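E3 SUMO-protein ligase SIZ1 (Saccharomyces cerevisiae, PDB 3I2D) acts as a SUMO E3 ligase that mediates attachment of SUMO to septins and PCNA, contacting UBC9 through its SP-RING zinc finger. Local coordinates at residues Ala62-His67 with Gly130-Glu135; Ile66-Ser71 with Lys196-Ile201; Gln138-Asn143 with Val184-Ala189. All coordinates share one frame; numbering follows the deposited sequence.

All three contacts lie in the PINIT domain, away from the zinc-binding SP-RING. Contact 1 pairs two surface loops; contacts 2 and 3 set these loops against strands 195-204 and 182-191. Contacts 1 and 2 start from the loop before strand 74-90 and share Ile66 and His67; their centres are 11 Å apart. Contact 1 closes before contact 3 opens, their centres 21 Å apart, and contact 3, 16 Å from contact 2, is nested inside the loop contact 2 closes. Leu197 packs on Leu186 where the two sheets meet. The loops before strands 74-90 and 143-147 are thus fastened to each other and to both sheets, apart from the zinc site.

Contact 1. Residues Ala62-His67 with Gly130-Glu135; sequences AVPTIH and GSRGNE
The guanidinium group of Arg132 lies between two aliphatic side chains, with CG1 of Val63 over one face and CG1 of Ile66 over the opposite one. The carbonyl oxygen of Pro64 sits at its edge, close to the guanidinium plane, and accepts a nearly straight bond from Arg132 NE (2.7 Å between NE and Pro64 O, 170° at the hydrogen). A bend at chi3 (56°) turns the arginine chain over so that NE faces this carbonyl, while the methylene CD rests against the pyrrolidine ring, 3.8 Å from Pro64 CG. The other end of the group is fixed as well, because NH1 is hydrogen-bonded to the backbone oxygen of Ile126; together the two bonds should hold the plane against rotation. His67 offers a second flat group, whose ring has the carbonyl oxygen of Gly133 at its edge, 3.4 Å from CD2.

Beside these side chains the two backbones run in the same direction. His67 N donates to Arg132 O over 2.9 Å, and His67 O receives a weak, bent bond from Glu135 N (2.9 Å, 124°). Ile66 contributes again beyond the arginine: its CG2 meets CB and CG of Glu135, and its CD1 lies 3.8 Å from Glu135 OE2. The bend of the second loop is stabilised from within, since Ser131 OG accepts from Gly133 N at 2.9 Å, the signature of an ST turn. The whole is a surface pairing of two loops of the PINIT domain, one leading into strand 74-90 and the other linking strands 117-125 and 143-147, joined by one good and one weak backbone hydrogen bond and by the arginine held between Val63 and Ile66.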
loop_
_atom_site.group_PDB
_atom_site.type_symbol
_atom_site.label_atom_id
_atom_site.label_comp_id
_atom_site.label_asym_id
_atom_site.label_seq_id
_atom_site.Cartn_x
_atom_site.Cartn_y
_atom_site.Cartn_z
ATOM N N ALA A 62 9.961 -25.917 11.441
ATOM C CA ALA A 62 11.313 -25.424 11.159
ATOM C C ALA A 62 11.446 -24.484 9.947
ATOM O O ALA A 62 11.292 -24.902 8.794
ATOM C CB ALA A 62 12.277 -26.604 11.009
ATOM N N VAL A 63 11.753 -23.218 10.238
ATOM C CA VAL A 63 11.956 -22.148 9.249
ATOM C C VAL A 63 10.673 -21.550 8.663
ATOM O O VAL A 63 10.231 -21.936 7.575
ATOM C CB VAL A 63 12.882 -22.607 8.077
ATOM C CG1 VAL A 63 13.092 -21.459 7.073
ATOM C CG2 VAL A 63 14.222 -23.058 8.629
ATOM N N PRO A 64 10.067 -20.582 9.378
ATOM C CA PRO A 64 8.838 -19.964 8.877
ATOM C C PRO A 64 9.049 -19.412 7.471
ATOM O O PRO A 64 10.021 -18.708 7.211
ATOM C CB PRO A 64 8.542 -18.880 9.916
ATOM C CG PRO A 64 9.894 -18.546 10.458
ATOM C CD PRO A 64 10.534 -19.902 10.597
ATOM N N THR A 65 8.138 -19.754 6.567
ATOM C CA THR A 65 8.216 -19.322 5.180
ATOM C C THR A 65 8.112 -17.800 5.039
ATOM O O THR A 65 7.280 -17.163 5.685
ATOM C CB THR A 65 7.125 -20.043 4.360
ATOM O OG1 THR A 65 6.795 -19.276 3.198
ATOM C CG2 THR A 65 5.886 -20.288 5.228
ATOM N N ILE A 66 8.975 -17.222 4.204
ATOM C CA ILE A 66 9.005 -15.771 3.997
ATOM C C ILE A 66 7.766 -15.213 3.309
ATOM O O ILE A 66 7.276 -15.764 2.332
ATOM C CB ILE A 66 10.288 -15.349 3.207
ATOM C CG1 ILE A 66 11.509 -15.473 4.128
ATOM C CG2 ILE A 66 10.159 -13.912 2.661
ATOM C CD1 ILE A 66 12.827 -15.191 3.450
ATOM N N HIS A 67 7.261 -14.106 3.837
ATOM C CA HIS A 67 6.072 -13.476 3.294
ATOM C C HIS A 67 6.209 -11.973 3.433
ATOM O O HIS A 67 6.100 -11.428 4.522
ATOM C CB HIS A 67 4.838 -13.954 4.052
ATOM C CG HIS A 67 3.561 -13.374 3.539
ATOM N ND1 HIS A 67 3.093 -13.623 2.268
ATOM C CD2 HIS A 67 2.683 -12.513 4.103
ATOM C CE1 HIS A 67 1.981 -12.938 2.071
ATOM N NE2 HIS A 67 1.710 -12.256 3.168
ATOM N N GLY A 130 12.239 -8.607 12.785
ATOM C CA GLY A 130 10.896 -9.092 13.043
ATOM C C GLY A 130 10.648 -10.551 12.703
ATOM O O GLY A 130 11.454 -11.431 13.011
ATOM N N SER A 131 9.511 -10.802 12.064
ATOM C CA SER A 131 9.113 -12.145 11.665
ATOM C C SER A 131 9.252 -12.351 10.160
ATOM O O SER A 131 9.026 -11.436 9.377
ATOM C CB SER A 131 7.662 -12.400 12.081
ATOM O OG SER A 131 7.127 -13.530 11.411
ATOM N N ARG A 132 9.626 -13.557 9.761
ATOM C CA ARG A 132 9.784 -13.863 8.351
ATOM C C ARG A 132 8.412 -13.912 7.709
ATOM O O ARG A 132 8.273 -13.774 6.498
ATOM C CB ARG A 132 10.498 -15.211 8.181
ATOM C CG ARG A 132 11.978 -15.181 8.520
ATOM C CD ARG A 132 12.537 -16.576 8.569
ATOM N NE ARG A 132 12.311 -17.297 7.322
ATOM C CZ ARG A 132 13.196 -17.388 6.334
ATOM N NH1 ARG A 132 14.380 -16.803 6.451
ATOM N NH2 ARG A 132 12.896 -18.058 5.225
ATOM N N GLY A 133 7.399 -14.108 8.539
ATOM C CA GLY A 133 6.042 -14.186 8.039
ATOM C C GLY A 133 5.494 -12.834 7.652
ATOM O O GLY A 133 4.507 -12.750 6.926
ATOM N N ASN A 134 6.130 -11.775 8.148
ATOM C CA ASN A 134 5.719 -10.407 7.844
ATOM C C ASN A 134 6.972 -9.620 7.433
ATOM O O ASN A 134 7.208 -8.499 7.884
ATOM C CB ASN A 134 5.077 -9.769 9.075
ATOM C CG ASN A 134 4.196 -8.591 8.716
ATOM O OD1 ASN A 134 4.004 -7.681 9.520
ATOM N ND2 ASN A 134 3.643 -8.606 7.501
ATOM N N GLU A 135 7.763 -10.237 6.565
ATOM C CA GLU A 135 9.023 -9.702 6.064
ATOM C C GLU A 135 8.998 -8.265 5.533
ATOM O O GLU A 135 8.108 -7.883 4.777
ATOM C CB GLU A 135 9.529 -10.633 4.958
ATOM C CG GLU A 135 10.966 -10.400 4.537
ATOM C CD GLU A 135 11.958 -11.221 5.340
ATOM O OE1 GLU A 135 11.731 -11.439 6.543
ATOM O OE2 GLU A 135 12.979 -11.640 4.768
#

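Contact 2. Residues Ile66-Ser71 with Lys196-Ile201; sequences IHFKES and KLFGYI
Ile66 belongs to the loop before strand 74-90, which lies over one face of an antiparallel sheet in the PINIT domain and there meets strand 195-204, a strand flanked within the sheet by 74-90 and 117-125. Its CG2 methyl comes within 4.2 Å of CE1 of Phe198, approaching that ring obliquely. The same methyl also rests on one face of the Phe68 ring, toward the rim, so the isoleucine bridges two aromatic groups. His67 turns away from the strand, leaving its two neighbours in sequence to make the contact.

Phe68 is the buried member of the segment and points toward the strand. With chi1 at -62° its CG stands opposite the carbonyl carbon, and the ring is presented rim first to the strand. Every second residue of the strand meets that rim: the carbonyl oxygen of Lys196, 4.5 Å from CZ, then Phe198, then Tyr200. The closest of these approaches is 3.6 Å, from Phe68 CE1 to Phe198 CD1; the two ring centroids are 5.7 Å apart and their planes stand at 76°, an oblique pair. Tyr200 comes edge against edge, its CE1 4.3 Å from Phe68 CD1. Phe122 of strand 117-125 supplies another ring beside Phe68, and Glu135 also touches it, so several elements enclose this one side chain. Lys196 turns its long chain elsewhere, to a hydrogen bond between NZ and Asn86.

No hydrogen bond joins the loop to the strand; the attachment is apolar and largely aromatic. Farther along, Glu70 folds back to its own loop: His67 NE2 donates to Glu70 OE2 over 2.7 Å. OE2 lies nearly in the imidazole plane, while the donor meets it on the anti side, somewhat out of the carboxylate plane.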
loop_
_atom_site.group_PDB
_atom_site.type_symbol
_atom_site.label_atom_id
_atom_site.label_comp_id
_atom_site.label_asym_id
_atom_site.label_seq_id
_atom_site.Cartn_x
_atom_site.Cartn_y
_atom_site.Cartn_z
ATOM N N ILE A 66 8.975 -17.222 4.204
ATOM C CA ILE A 66 9.005 -15.771 3.997
ATOM C C ILE A 66 7.766 -15.213 3.309
ATOM O O ILE A 66 7.276 -15.764 2.332
ATOM C CB ILE A 66 10.288 -15.349 3.207
ATOM C CG1 ILE A 66 11.509 -15.473 4.128
ATOM C CG2 ILE A 66 10.159 -13.912 2.661
ATOM C CD1 ILE A 66 12.827 -15.191 3.450
ATOM N N HIS A 67 7.261 -14.106 3.837
ATOM C CA HIS A 67 6.072 -13.476 3.294
ATOM C C HIS A 67 6.209 -11.973 3.433
ATOM O O HIS A 67 6.100 -11.428 4.522
ATOM C CB HIS A 67 4.838 -13.954 4.052
ATOM C CG HIS A 67 3.561 -13.374 3.539
ATOM N ND1 HIS A 67 3.093 -13.623 2.268
ATOM C CD2 HIS A 67 2.683 -12.513 4.103
ATOM C CE1 HIS A 67 1.981 -12.938 2.071
ATOM N NE2 HIS A 67 1.710 -12.256 3.168
ATOM N N PHE A 68 6.426 -11.283 2.329
ATOM C CA PHE A 68 6.598 -9.847 2.425
ATOM C C PHE A 68 5.362 -9.084 2.869
ATOM O O PHE A 68 4.250 -9.407 2.464
ATOM C CB PHE A 68 7.104 -9.297 1.096
ATOM C CG PHE A 68 8.436 -9.846 0.701
ATOM C CD1 PHE A 68 8.532 -10.885 -0.218
ATOM C CD2 PHE A 68 9.598 -9.373 1.300
ATOM C CE1 PHE A 68 9.759 -11.451 -0.531
ATOM C CE2 PHE A 68 10.831 -9.938 0.990
ATOM C CZ PHE A 68 10.906 -10.980 0.071
ATOM N N LYS A 69 5.574 -8.075 3.717
ATOM C CA LYS A 69 4.490 -7.230 4.193
ATOM C C LYS A 69 3.743 -6.743 2.964
ATOM O O LYS A 69 4.340 -6.207 2.022
ATOM C CB LYS A 69 5.026 -6.017 4.952
ATOM C CG LYS A 69 5.652 -6.315 6.289
ATOM C CD LYS A 69 5.942 -5.011 7.029
ATOM C CE LYS A 69 6.743 -5.238 8.302
ATOM N NZ LYS A 69 6.974 -3.958 9.030
ATOM N N GLU A 70 2.433 -6.916 2.987
ATOM C CA GLU A 70 1.613 -6.521 1.862
ATOM C C GLU A 70 1.289 -5.042 1.771
ATOM O O GLU A 70 1.483 -4.269 2.704
ATOM C CB GLU A 70 0.306 -7.314 1.870
ATOM C CG GLU A 70 0.476 -8.812 1.695
ATOM C CD GLU A 70 -0.608 -9.572 2.415
ATOM O OE1 GLU A 70 -1.794 -9.248 2.194
ATOM O OE2 GLU A 70 -0.277 -10.484 3.208
ATOM N N SER A 71 0.814 -4.673 0.591
ATOM C CA SER A 71 0.383 -3.333 0.281
ATOM C C SER A 71 -0.873 -3.548 -0.532
ATOM O O SER A 71 -0.935 -4.453 -1.368
ATOM C CB SER A 71 1.407 -2.616 -0.578
ATOM O OG SER A 71 0.908 -1.352 -0.970
ATOM N N LYS A 196 17.429 -12.817 0.706
ATOM C CA LYS A 196 16.906 -13.703 -0.316
ATOM C C LYS A 196 15.997 -12.866 -1.209
ATOM O O LYS A 196 15.193 -12.073 -0.718
ATOM C CB LYS A 196 16.135 -14.863 0.330
ATOM C CG LYS A 196 15.938 -16.057 -0.578
ATOM C CD LYS A 196 15.355 -17.232 0.188
ATOM C CE LYS A 196 15.163 -18.471 -0.696
ATOM N NZ LYS A 196 16.442 -19.026 -1.238
ATOM N N LEU A 197 16.145 -13.014 -2.521
ATOM C CA LEU A 197 15.324 -12.259 -3.448
ATOM C C LEU A 197 14.326 -13.167 -4.142
ATOM O O LEU A 197 14.566 -14.360 -4.282
ATOM C CB LEU A 197 16.198 -11.555 -4.480
ATOM C CG LEU A 197 17.104 -10.455 -3.923
ATOM C CD1 LEU A 197 18.198 -11.052 -3.037
ATOM C CD2 LEU A 197 17.731 -9.712 -5.078
ATOM N N PHE A 198 13.196 -12.598 -4.552
ATOM C CA PHE A 198 12.157 -13.343 -5.246
ATOM C C PHE A 198 11.630 -12.507 -6.389
ATOM O O PHE A 198 11.538 -11.289 -6.286
ATOM C CB PHE A 198 10.987 -13.647 -4.331
ATOM C CG PHE A 198 11.338 -14.473 -3.143
ATOM C CD1 PHE A 198 11.957 -13.901 -2.042
ATOM C CD2 PHE A 198 11.023 -15.821 -3.111
ATOM C CE1 PHE A 198 12.255 -14.666 -0.920
ATOM C CE2 PHE A 198 11.315 -16.592 -2.001
ATOM C CZ PHE A 198 11.930 -16.018 -0.903
ATOM N N GLY A 199 11.288 -13.171 -7.485
ATOM C CA GLY A 199 10.739 -12.480 -8.632
ATOM C C GLY A 199 9.276 -12.848 -8.675
ATOM O O GLY A 199 8.933 -14.025 -8.675
ATOM N N TYR A 200 8.405 -11.852 -8.674
ATOM C CA TYR A 200 6.968 -12.106 -8.705
ATOM C C TYR A 200 6.295 -11.252 -9.764
ATOM O O TYR A 200 6.675 -10.087 -9.975
ATOM C CB TYR A 200 6.297 -11.734 -7.376
ATOM C CG TYR A 200 6.584 -12.615 -6.182
ATOM C CD1 TYR A 200 7.216 -12.099 -5.051
ATOM C CD2 TYR A 200 6.139 -13.932 -6.136
ATOM C CE1 TYR A 200 7.388 -12.872 -3.896
ATOM C CE2 TYR A 200 6.306 -14.710 -4.989
ATOM C CZ TYR A 200 6.929 -14.171 -3.875
ATOM O OH TYR A 200 7.074 -14.932 -2.735
ATOM N N ILE A 201 5.304 -11.837 -10.435
ATOM C CA ILE A 201 4.501 -11.086 -11.389
ATOM C C ILE A 201 3.410 -10.608 -10.435
ATOM O O ILE A 201 2.745 -11.418 -9.785
ATOM C CB ILE A 201 3.870 -11.978 -12.484
ATOM C CG1 ILE A 201 4.919 -12.360 -13.522
ATOM C CG2 ILE A 201 2.772 -11.225 -13.196
ATOM C CD1 ILE A 201 4.404 -13.282 -14.586
#

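Contact 3. Residues Gln138-Asn143 with Val184-Ala189; sequences QFPFPN and VELIYA
The entry into strand 143-147 of an antiparallel PINIT-domain sheet forms this contact, where the loop Gln138-Asn143 comes alongside its neighbour, strand 182-191. Pro140 packs by its CG against CB of Tyr188 at 4.0 Å and, a little farther off, against Leu186 CD2. Pro142, preceded by a cis peptide bond, sets its ring beside Ala189 (CG to CB 4.3 Å) and has its CB over the centre of the Phe141 ring. A water spans the backbones, donating to Pro142 O over 2.8 Å and accepting from Ala189 N over 3.0 Å.

Asn143 CG stands between the backbone N and the carbonyl carbon (chi1 79°), which swings the amide back over its own loop. There ND2 donates to Pro140 O, 2.9 Å away at 163°; the oxygen lies in the amide plane, while ND2 is tilted out of the Pro140 carbonyl plane. The other branch, OD1, lies 3.9 Å from Leu186 CD1. Without the amide, as with an alanine here, the Pro140 carbonyl would probably lose this donor and the contact to Leu186 CD1 would be reduced.

Across the two segments no direct hydrogen bond is formed. Methyl and ring contacts and two CA-H...O approaches, Asn143 CA to Ile187 O (3.1 Å) and Tyr188 CA to Pro142 O, do the joining, implying that one water here takes the place of a direct backbone bond between Pro142 O and Ala189 N.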
loop_
_atom_site.group_PDB
_atom_site.type_symbol
_atom_site.label_atom_id
_atom_site.label_comp_id
_atom_site.label_asym_id
_atom_site.label_seq_id
_atom_site.Cartn_x
_atom_site.Cartn_y
_atom_site.Cartn_z
ATOM N N GLN A 138 13.583 -5.385 2.092
ATOM C CA GLN A 138 14.870 -4.779 2.344
ATOM C C GLN A 138 16.020 -5.374 1.550
ATOM O O GLN A 138 16.407 -6.521 1.770
ATOM C CB GLN A 138 15.200 -4.873 3.818
ATOM C CG GLN A 138 16.300 -3.939 4.225
ATOM C CD GLN A 138 16.721 -4.157 5.657
ATOM O OE1 GLN A 138 17.325 -5.180 5.987
ATOM N NE2 GLN A 138 16.388 -3.206 6.527
ATOM N N PHE A 139 16.549 -4.570 0.627
ATOM C CA PHE A 139 17.684 -4.925 -0.210
ATOM C C PHE A 139 18.994 -4.561 0.496
ATOM O O PHE A 139 19.036 -3.642 1.303
ATOM C CB PHE A 139 17.634 -4.134 -1.509
ATOM C CG PHE A 139 16.673 -4.671 -2.506
ATOM C CD1 PHE A 139 15.310 -4.569 -2.301
ATOM C CD2 PHE A 139 17.134 -5.306 -3.652
ATOM C CE1 PHE A 139 14.420 -5.100 -3.227
ATOM C CE2 PHE A 139 16.259 -5.834 -4.570
ATOM C CZ PHE A 139 14.897 -5.735 -4.360
ATOM N N PRO A 140 20.083 -5.284 0.216
ATOM C CA PRO A 140 21.321 -4.895 0.896
ATOM C C PRO A 140 21.858 -3.602 0.268
ATOM O O PRO A 140 21.683 -3.381 -0.923
ATOM C CB PRO A 140 22.237 -6.086 0.644
ATOM C CG PRO A 140 21.764 -6.594 -0.687
ATOM C CD PRO A 140 20.261 -6.549 -0.516
ATOM N N PHE A 141 22.488 -2.753 1.077
ATOM C CA PHE A 141 23.057 -1.495 0.610
ATOM C C PHE A 141 24.558 -1.507 0.875
ATOM O O PHE A 141 25.003 -1.918 1.940
ATOM C CB PHE A 141 22.432 -0.326 1.363
ATOM C CG PHE A 141 22.901 1.020 0.895
ATOM C CD1 PHE A 141 22.195 1.714 -0.091
ATOM C CD2 PHE A 141 24.043 1.609 1.448
ATOM C CE1 PHE A 141 22.614 2.974 -0.514
ATOM C CE2 PHE A 141 24.476 2.876 1.031
ATOM C CZ PHE A 141 23.761 3.557 0.050
ATOM N N PRO A 142 25.365 -1.072 -0.096
ATOM C CA PRO A 142 24.994 -0.559 -1.421
ATOM C C PRO A 142 24.736 -1.706 -2.409
ATOM O O PRO A 142 25.169 -2.844 -2.191
ATOM C CB PRO A 142 26.219 0.252 -1.816
ATOM C CG PRO A 142 27.346 -0.655 -1.286
ATOM C CD PRO A 142 26.831 -1.090 0.081
ATOM N N ASN A 143 24.036 -1.414 -3.496
ATOM C CA ASN A 143 23.781 -2.448 -4.484
ATOM C C ASN A 143 23.555 -1.854 -5.854
ATOM O O ASN A 143 23.334 -0.657 -6.006
ATOM C CB ASN A 143 22.569 -3.302 -4.079
ATOM C CG ASN A 143 21.227 -2.629 -4.383
ATOM O OD1 ASN A 143 20.903 -2.367 -5.533
ATOM N ND2 ASN A 143 20.437 -2.372 -3.346
ATOM N N VAL A 184 19.168 -11.350 -14.861
ATOM C CA VAL A 184 19.103 -10.391 -13.775
ATOM C C VAL A 184 20.347 -10.554 -12.937
ATOM O O VAL A 184 20.740 -11.670 -12.615
ATOM C CB VAL A 184 17.901 -10.648 -12.872
ATOM C CG1 VAL A 184 17.909 -9.663 -11.721
ATOM C CG2 VAL A 184 16.628 -10.519 -13.670
ATOM N N GLU A 185 20.966 -9.445 -12.568
ATOM C CA GLU A 185 22.159 -9.528 -11.751
ATOM C C GLU A 185 22.151 -8.477 -10.649
ATOM O O GLU A 185 21.939 -7.291 -10.911
ATOM C CB GLU A 185 23.386 -9.350 -12.631
ATOM C CG GLU A 185 24.681 -9.800 -11.993
ATOM C CD GLU A 185 25.836 -9.776 -12.980
ATOM O OE1 GLU A 185 25.737 -10.456 -14.033
ATOM O OE2 GLU A 185 26.837 -9.076 -12.702
ATOM N N LEU A 186 22.353 -8.923 -9.411
ATOM C CA LEU A 186 22.413 -8.015 -8.269
ATOM C C LEU A 186 23.840 -7.989 -7.739
ATOM O O LEU A 186 24.390 -9.011 -7.337
ATOM C CB LEU A 186 21.490 -8.465 -7.135
ATOM C CG LEU A 186 21.591 -7.588 -5.877
ATOM C CD1 LEU A 186 20.863 -6.263 -6.081
ATOM C CD2 LEU A 186 20.981 -8.332 -4.706
ATOM N N ILE A 187 24.438 -6.814 -7.752
ATOM C CA ILE A 187 25.783 -6.654 -7.254
ATOM C C ILE A 187 25.686 -5.965 -5.902
ATOM O O ILE A 187 25.120 -4.879 -5.795
ATOM C CB ILE A 187 26.609 -5.772 -8.185
ATOM C CG1 ILE A 187 26.705 -6.432 -9.561
ATOM C CG2 ILE A 187 27.986 -5.538 -7.590
ATOM C CD1 ILE A 187 27.522 -5.638 -10.532
ATOM N N TYR A 188 26.223 -6.600 -4.867
ATOM C CA TYR A 188 26.205 -6.019 -3.534
ATOM C C TYR A 188 27.605 -5.972 -2.947
ATOM O O TYR A 188 28.562 -6.482 -3.542
ATOM C CB TYR A 188 25.286 -6.828 -2.633
ATOM C CG TYR A 188 25.598 -8.299 -2.612
ATOM C CD1 TYR A 188 26.381 -8.852 -1.606
ATOM C CD2 TYR A 188 25.097 -9.143 -3.600
ATOM C CE1 TYR A 188 26.655 -10.229 -1.583
ATOM C CE2 TYR A 188 25.362 -10.510 -3.587
ATOM C CZ TYR A 188 26.142 -11.049 -2.577
ATOM O OH TYR A 188 26.424 -12.395 -2.577
ATOM N N ALA A 189 27.723 -5.365 -1.772
ATOM C CA ALA A 189 29.016 -5.240 -1.107
ATOM C C ALA A 189 28.886 -4.967 0.379
ATOM O O ALA A 189 27.977 -4.276 0.803
ATOM C CB ALA A 189 29.819 -4.118 -1.747
HETATM O O HOH W 1 25.369 -4.590 -0.048
#